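Local coordinates for gamma-resorcylate decarboxylase (Polaromonas, PDB 4QRO), which probably catalyses the manganese-dependent, non-oxidative decarboxylation of gamma-resorcylate (2,6-dihydroxybenzoate) to resorcinol, as a member of the amidohydrolase superfamily, at residues A21-D26 / L183-A188; L163-P168 / L216-E221. All coordinates share one frame; numbering follows the deposited sequence.

Interaction 1 (A21-D26 / L183-A188); sequences AGFVPD and LGPTWA. With 38L (2-nitrobenzene-1,3-diol), chain M.
F23 meets G184 and P185 in a sparse apolar contact between two loops at the C-terminal, ligand-binding end of an amidohydrolase (beta/alpha)8-type barrel, one loop leading into helix 29-37 and the other into helix 188-202. The principle it illustrates is that two loops can each contribute a wall to one binding pocket while barely touching each other: only 65 Å² is buried between them, no hydrogen bond crosses, and both loops also touch the bound inhibitor, 2-nitroresorcinol. The F23 ring presents its edge to the backbone of G184, with CE1 of F23 4.4 Å from CA of G184. Beside it, CD of P185 approaches CD1 of F23 at 4.5 Å, obliquely to the ring. Placing CG anti to the carbonyl carbon (chi1 -66°) carries the phenyl ring across to both the opposite loop and the ligand. CAD of 38L lies over one face of the F23 ring, toward its rim, 3.7 Å from CG of F23. An alanine here would remove the ring that lies against CAD and would probably leave that side of the aromatic ligand poorly held, with G184 and P185 deprived of their apolar neighbour. G184 sits at positive phi, and a side chain on it would clash with CD of P185, which accounts for glycine next to the proline. R229 of the second subunit packs on P185 and also hydrogen-bonds the inhibitor, showing that this pocket is completed across the dimer. The P185 ring touches a ligand hydroxyl through two carbons, CB and CG, each 3.3 Å from OAH of 38L.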
# COMPACT_ATOMS: atom_id res chain seq x y z
N ALA A 21 14.42 16.15 12.09
CA ALA A 21 14.89 17.11 11.10
C ALA A 21 15.11 16.37 9.81
O ALA A 21 15.73 15.30 9.78
CB ALA A 21 16.18 17.78 11.56
N GLY A 22 14.57 16.93 8.73
CA GLY A 22 14.50 16.23 7.47
C GLY A 22 13.06 15.99 7.08
O GLY A 22 12.75 15.94 5.89
N PHE A 23 12.16 15.85 8.06
CA PHE A 23 10.74 15.63 7.73
C PHE A 23 9.91 16.88 7.43
O PHE A 23 8.75 16.76 7.05
CB PHE A 23 10.07 14.74 8.79
CG PHE A 23 10.61 13.35 8.81
CD1 PHE A 23 10.26 12.44 7.81
CD2 PHE A 23 11.48 12.93 9.82
CE1 PHE A 23 10.77 11.14 7.82
CE2 PHE A 23 11.98 11.64 9.83
CZ PHE A 23 11.63 10.75 8.83
N VAL A 24 10.49 18.07 7.57
CA VAL A 24 9.82 19.31 7.19
C VAL A 24 10.86 20.25 6.58
O VAL A 24 12.06 20.06 6.83
CB VAL A 24 9.13 20.02 8.40
CG1 VAL A 24 8.07 19.11 9.02
CG2 VAL A 24 10.13 20.46 9.46
N PRO A 25 10.43 21.26 5.81
CA PRO A 25 11.40 22.24 5.31
C PRO A 25 12.19 22.95 6.43
O PRO A 25 11.78 22.95 7.59
CB PRO A 25 10.53 23.23 4.53
CG PRO A 25 9.35 22.42 4.10
CD PRO A 25 9.08 21.53 5.28
N ASP A 26 13.34 23.54 6.09
CA ASP A 26 14.17 24.23 7.09
C ASP A 26 13.41 25.41 7.75
O ASP A 26 13.51 25.63 8.97
CB ASP A 26 15.48 24.74 6.47
CG ASP A 26 16.39 23.61 5.98
OD1 ASP A 26 16.26 22.46 6.45
OD2 ASP A 26 17.25 23.87 5.12
N LEU A 183 9.40 9.30 -0.11
CA LEU A 183 9.83 8.77 1.19
C LEU A 183 9.03 9.40 2.30
O LEU A 183 8.37 10.43 2.10
CB LEU A 183 11.32 9.02 1.44
CG LEU A 183 12.31 8.38 0.48
CD1 LEU A 183 13.70 8.97 0.72
CD2 LEU A 183 12.30 6.85 0.58
N GLY A 184 9.05 8.80 3.47
CA GLY A 184 8.38 9.39 4.61
C GLY A 184 6.87 9.16 4.51
O GLY A 184 6.43 8.16 3.88
N PRO A 185 6.08 10.06 5.11
CA PRO A 185 4.63 9.81 5.18
C PRO A 185 3.89 9.79 3.83
O PRO A 185 2.78 9.26 3.75
CB PRO A 185 4.11 10.96 6.07
CG PRO A 185 5.14 12.04 5.91
CD PRO A 185 6.45 11.32 5.79
N THR A 186 4.45 10.39 2.80
CA THR A 186 3.80 10.37 1.48
C THR A 186 3.41 8.96 1.00
O THR A 186 2.31 8.76 0.47
CB THR A 186 4.72 11.05 0.44
OG1 THR A 186 4.97 12.40 0.84
CG2 THR A 186 4.08 11.08 -0.93
N TRP A 187 4.31 7.99 1.22
CA TRP A 187 4.16 6.63 0.73
C TRP A 187 5.07 5.57 1.40
O TRP A 187 4.61 4.51 1.84
CB TRP A 187 4.37 6.57 -0.82
CG TRP A 187 3.99 5.21 -1.32
CD1 TRP A 187 4.81 4.15 -1.51
CD2 TRP A 187 2.67 4.76 -1.58
NE1 TRP A 187 4.07 3.05 -1.90
CE2 TRP A 187 2.75 3.41 -1.96
CE3 TRP A 187 1.41 5.37 -1.56
CZ2 TRP A 187 1.63 2.66 -2.31
CZ3 TRP A 187 0.30 4.63 -1.93
CH2 TRP A 187 0.42 3.28 -2.27
N ALA A 188 6.38 5.82 1.42
CA ALA A 188 7.33 4.78 1.84
C ALA A 188 7.11 4.29 3.27
O ALA A 188 7.26 3.10 3.53
CB ALA A 188 8.76 5.26 1.67
OAK 38L M . 3.87 9.14 11.46
NAG 38L M . 4.12 9.97 10.63
OAJ 38L M . 3.53 9.91 9.55
CAA 38L M . 5.06 10.99 10.92
CAF 38L M . 5.34 11.92 9.93
OAH 38L M . 4.36 12.32 9.08
CAE 38L M . 6.63 12.43 9.79
CAD 38L M . 7.63 12.07 10.68
CAC 38L M . 7.32 11.27 11.78
CAB 38L M . 6.02 10.77 11.93
OAI 38L M . 5.72 10.05 13.05

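Interaction 2 (L163-P168 / L216-E221); sequences LHPRNP and LGHMGE. With MN (manganese (II) ion), chain K; 38L (2-nitrobenzene-1,3-diol), chain M.
The backbones of L163 and L216 run side by side at the ends of neighbouring parallel strands, their CA atoms 5.8 Å apart, before diverging into loops. This is the metal site at the C-terminal strand ends of the amidohydrolase (beta/alpha)8-type barrel, with H164 a manganese ligand and H218 lining the inhibitor pocket. One water bridges the gap, donating to O of L163 and OE2 of E221 while accepting from N of G217. P165 and H218 approach from opposite directions, and CD of P165 meets the imidazole edge at CE1 of H218, 3.7 Å away. A nearly straight 2.7 Å bond from ND1 of H218 reaches OE2 of E221 on the syn side but 32° out of the carboxylate plane, fixing the ring. NE2 of H218 makes a weak bond (124°) to nitro oxygen OAK of 38L and a separate, ordinary one to OD2 of D287. H164, with CG anti to its backbone N (chi1 -178°), sends NE2 to manganese at 2.3 Å and its ND1 to O of P165. E8, H10 and D287 also bind the metal, which 38L chelates through OAK and OAI. Strand 161-164 lies between strands 125-128 and 214-216, while helix 188-202 packs on P165.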
# COMPACT_ATOMS: atom_id res chain seq x y z
N LEU A 163 3.19 -0.55 16.11
CA LEU A 163 4.21 -0.73 15.11
C LEU A 163 4.11 0.51 14.22
O LEU A 163 3.22 0.61 13.38
CB LEU A 163 3.99 -2.04 14.34
CG LEU A 163 4.97 -2.28 13.17
CD1 LEU A 163 6.39 -2.50 13.64
CD2 LEU A 163 4.51 -3.47 12.32
N HIS A 164 5.00 1.47 14.46
CA HIS A 164 4.96 2.79 13.82
C HIS A 164 5.92 2.76 12.64
O HIS A 164 6.80 1.87 12.56
CB HIS A 164 5.39 3.85 14.86
CG HIS A 164 5.35 5.27 14.39
ND1 HIS A 164 6.44 5.88 13.80
CD2 HIS A 164 4.38 6.20 14.45
CE1 HIS A 164 6.13 7.13 13.52
NE2 HIS A 164 4.89 7.35 13.91
N PRO A 165 5.76 3.68 11.68
CA PRO A 165 6.72 3.62 10.57
C PRO A 165 8.14 4.09 10.85
O PRO A 165 8.43 4.74 11.86
CB PRO A 165 6.11 4.57 9.51
CG PRO A 165 4.66 4.65 9.86
CD PRO A 165 4.61 4.56 11.36
N ARG A 166 9.01 3.72 9.91
CA ARG A 166 10.27 4.39 9.65
C ARG A 166 10.49 4.21 8.16
O ARG A 166 9.77 3.43 7.49
CB ARG A 166 11.45 3.78 10.44
CG ARG A 166 11.78 2.34 10.04
CD ARG A 166 13.05 1.80 10.68
NE ARG A 166 14.21 2.60 10.32
CZ ARG A 166 15.38 2.56 10.95
NH1 ARG A 166 15.56 1.75 11.99
NH2 ARG A 166 16.38 3.35 10.53
N ASN A 167 11.48 4.91 7.63
CA ASN A 167 11.87 4.73 6.23
C ASN A 167 12.71 3.49 6.00
O ASN A 167 13.46 3.08 6.88
CB ASN A 167 12.64 5.97 5.71
CG ASN A 167 11.73 7.03 5.11
OD1 ASN A 167 10.79 6.72 4.39
ND2 ASN A 167 12.01 8.29 5.41
N PRO A 168 12.61 2.89 4.79
CA PRO A 168 13.51 1.80 4.49
C PRO A 168 14.97 2.28 4.41
O PRO A 168 15.21 3.46 4.11
CB PRO A 168 13.04 1.32 3.09
CG PRO A 168 12.39 2.52 2.49
CD PRO A 168 11.76 3.25 3.63
N LEU A 216 -1.68 -0.18 14.43
CA LEU A 216 -1.12 0.51 13.26
C LEU A 216 -1.72 1.91 13.11
O LEU A 216 -2.93 2.10 13.25
CB LEU A 216 -1.38 -0.28 11.98
CG LEU A 216 -0.86 -1.71 11.92
CD1 LEU A 216 -1.35 -2.37 10.64
CD2 LEU A 216 0.66 -1.74 12.00
N GLY A 217 -0.90 2.89 12.80
CA GLY A 217 -1.43 4.20 12.51
C GLY A 217 -1.90 4.34 11.08
O GLY A 217 -1.85 3.38 10.29
N HIS A 218 -2.30 5.55 10.74
CA HIS A 218 -2.49 5.95 9.34
C HIS A 218 -3.56 5.10 8.65
O HIS A 218 -3.49 4.78 7.46
CB HIS A 218 -1.13 5.94 8.63
CG HIS A 218 -0.05 6.62 9.44
ND1 HIS A 218 0.95 5.92 10.08
CD2 HIS A 218 0.11 7.92 9.79
CE1 HIS A 218 1.72 6.78 10.76
NE2 HIS A 218 1.23 7.99 10.59
N MET A 219 -4.56 4.70 9.44
CA MET A 219 -5.67 3.90 8.94
C MET A 219 -5.22 2.50 8.53
O MET A 219 -5.89 1.84 7.73
CB MET A 219 -6.35 4.60 7.76
CG MET A 219 -7.24 5.76 8.16
SD MET A 219 -8.54 5.27 9.31
CE MET A 219 -9.57 6.73 9.31
N GLY A 220 -4.09 2.04 9.06
CA GLY A 220 -3.62 0.71 8.74
C GLY A 220 -2.77 0.62 7.50
O GLY A 220 -2.63 -0.47 6.96
N GLU A 221 -2.24 1.75 7.03
CA GLU A 221 -1.10 1.76 6.12
C GLU A 221 -1.51 1.04 4.82
O GLU A 221 -0.74 0.28 4.25
CB GLU A 221 0.11 1.06 6.77
CG GLU A 221 0.47 1.52 8.21
CD GLU A 221 1.05 2.94 8.32
OE1 GLU A 221 1.02 3.68 7.32
OE2 GLU A 221 1.49 3.32 9.44
MN MN K . 3.80 9.33 13.80
OAK 38L M . 3.87 9.14 11.46
NAG 38L M . 4.12 9.97 10.63
OAJ 38L M . 3.53 9.91 9.55
CAA 38L M . 5.06 10.99 10.92
CAF 38L M . 5.34 11.92 9.93
OAH 38L M . 4.36 12.32 9.08
CAE 38L M . 6.63 12.43 9.79
CAD 38L M . 7.63 12.07 10.68
CAC 38L M . 7.32 11.27 11.78
CAB 38L M . 6.02 10.77 11.93
OAI 38L M . 5.72 10.05 13.05
O HOH W 1 1.90 2.64 12.06

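Overall arrangement
From the N terminus, the chain first supplies 21-26, beyond strand 4-11, then reaches 163-168 at the end of strand 161-164. It continues through 183-188 into helix 188-202 and arrives at 216-221 after strand 214-216. Interaction 1 therefore closes a long excursion of 156 residues, and interaction 2 a shorter one of 47. The two cross rather than nest, since 183-188 lies between 163-168 and 216-221 while 21-26 lies before both. Their centres are about 14 Å apart, yet they meet directly: N of G184 is probably hydrogen-bonded to OD1 of N167. Together they tie an early loop, the parallel strands and helix 188-202 around one inhibitor, which the second subunit also contacts.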